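Putative polyketide cyclase SMa1630 (Sinorhizobium meliloti 1021, PDB 4U13) is of unconfirmed function but, as a SnoaL-like protein of the NTF2 clan, may act as a polyketide cyclase. Local coordinates at residues 9-12 with 13-17. Sequence-based numbering, arbitrary orientation.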
loop_
_atom_site.group_PDB
_atom_site.type_symbol
_atom_site.label_atom_id
_atom_site.label_comp_id
_atom_site.label_asym_id
_atom_site.label_seq_id
_atom_site.Cartn_x
_atom_site.Cartn_y
_atom_site.Cartn_z
ATOM N N ILE A 9 13.074 6.009 0.744
ATOM C CA ILE A 9 13.528 4.702 1.109
ATOM C C ILE A 9 12.628 4.012 2.163
ATOM O O ILE A 9 12.438 2.805 2.121
ATOM C CB ILE A 9 15.000 4.726 1.546
ATOM C CG1 ILE A 9 15.571 3.303 1.583
ATOM C CG2 ILE A 9 15.141 5.381 2.900
ATOM C CD1 ILE A 9 15.641 2.653 0.214
ATOM N N VAL A 10 12.089 4.778 3.111
ATOM C CA VAL A 10 11.174 4.260 4.098
ATOM C C VAL A 10 9.903 3.832 3.372
ATOM O O VAL A 10 9.293 2.786 3.641
ATOM C CB VAL A 10 10.858 5.324 5.134
ATOM C CG1 VAL A 10 9.699 4.887 6.009
ATOM C CG2 VAL A 10 12.092 5.597 5.978
ATOM N N ASN A 11 9.483 4.638 2.440
ATOM C CA ASN A 11 8.317 4.278 1.647
ATOM C C ASN A 11 8.460 2.970 0.839
ATOM O O ASN A 11 7.491 2.211 0.650
ATOM C CB ASN A 11 8.060 5.403 0.707
ATOM C CG ASN A 11 6.623 5.604 0.475
ATOM O OD1 ASN A 11 6.012 6.439 1.145
ATOM N ND2 ASN A 11 6.051 4.841 -0.469
HETATM N N MSE A 12 9.674 2.725 0.365
HETATM C CA MSE A 12 9.994 1.497 -0.339
HETATM C C MSE A 12 9.901 0.292 0.581
HETATM O O MSE A 12 9.395 -0.744 0.177
HETATM C CB MSE A 12 11.396 1.668 -0.912
HETATM C CG MSE A 12 11.803 0.544 -1.880
HETATM SE SE MSE A 12 13.703 0.774 -2.531
HETATM C CE MSE A 12 13.482 2.619 -3.281
ATOM N N TYR A 13 10.392 0.424 1.815
ATOM C CA TYR A 13 10.215 -0.590 2.824
ATOM C C TYR A 13 8.753 -1.021 2.962
ATOM O O TYR A 13 8.434 -2.197 2.795
ATOM C CB TYR A 13 10.785 -0.146 4.178
ATOM C CG TYR A 13 10.551 -1.200 5.206
ATOM C CD1 TYR A 13 11.426 -2.256 5.353
ATOM C CD2 TYR A 13 9.377 -1.218 5.918
ATOM C CE1 TYR A 13 11.162 -3.276 6.237
ATOM C CE2 TYR A 13 9.076 -2.238 6.801
ATOM C CZ TYR A 13 9.977 -3.261 6.954
ATOM O OH TYR A 13 9.688 -4.288 7.852
ATOM N N PHE A 14 7.849 -0.082 3.192
ATOM C CA PHE A 14 6.452 -0.432 3.452
ATOM C C PHE A 14 5.723 -0.926 2.233
ATOM O O PHE A 14 4.834 -1.761 2.357
ATOM C CB PHE A 14 5.696 0.758 4.033
ATOM C CG PHE A 14 6.034 1.000 5.475
ATOM C CD1 PHE A 14 5.608 0.123 6.426
ATOM C CD2 PHE A 14 6.833 2.051 5.855
ATOM C CE1 PHE A 14 5.919 0.324 7.756
ATOM C CE2 PHE A 14 7.134 2.271 7.160
ATOM C CZ PHE A 14 6.705 1.368 8.121
ATOM N N ASP A 15 6.107 -0.460 1.049
ATOM C CA ASP A 15 5.470 -0.927 -0.231
ATOM C C ASP A 15 5.819 -2.385 -0.499
ATOM O O ASP A 15 4.968 -3.227 -0.930
ATOM C CB ASP A 15 5.954 -0.119 -1.434
ATOM C CG ASP A 15 5.321 1.303 -1.519
ATOM O OD1 ASP A 15 4.148 1.481 -1.128
ATOM O OD2 ASP A 15 5.987 2.252 -2.012
ATOM N N ALA A 16 7.064 -2.675 -0.193
ATOM C CA ALA A 16 7.595 -4.015 -0.375
ATOM C C ALA A 16 7.113 -4.994 0.678
ATOM O O ALA A 16 6.762 -6.117 0.350
ATOM C CB ALA A 16 9.116 -3.960 -0.353
ATOM N N ASP A 17 7.120 -4.554 1.934
ATOM C CA ASP A 17 6.525 -5.298 3.008
ATOM C C ASP A 17 5.085 -5.634 2.624
ATOM O O ASP A 17 4.644 -6.750 2.617
ATOM C CB ASP A 17 6.559 -4.446 4.278
ATOM C CG ASP A 17 6.115 -5.195 5.517
ATOM O OD1 ASP A 17 6.241 -6.426 5.540
ATOM O OD2 ASP A 17 5.688 -4.549 6.510
#
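V10 turns its CG1 anti to the backbone N (chi1 169°), while F14, one helical turn on, holds its ring anti to its own carbonyl carbon (chi1 -75°); with these torsions, and one turn apart on the helix, the two side chains run side by side, and CG1 of V10 rests 3.8 Å from CE2 of F14. The pairing is a worked example of i to i+4 packing on the inward side of an amphipathic helix. Against one face of the F14 ring lies CD2 of Y13, 3.9 Å above the plane and over its centre, and beyond the helix 8-19 these groups meet strand 90-99, where F96 stacks edge-to-face with Y13 and Y94 touches F14. With an alanine in place of F14, V10 CG1 and CD2 of Y13 would probably lose their common neighbour, opening a gap beside Y94.

On another flank, ND2 of N11 donates a weak hydrogen bond to OD2 of D15, 3.0 Å away. That bond is bent at the hydrogen, with amide and carboxylate planes 66° apart. Along the same turn, the backbone repeats the i to i+4 pattern: F14 N binds V10 O at 3.2 Å, and A16 N binds M12 O at 3.0 Å. The chemistry thus divides by side: apolar and aromatic groups join the helix to the sheet of this NTF2-like fold, whereas the amide-carboxylate pair, on the more exposed flank, probably adds only modestly to the regular backbone bonding.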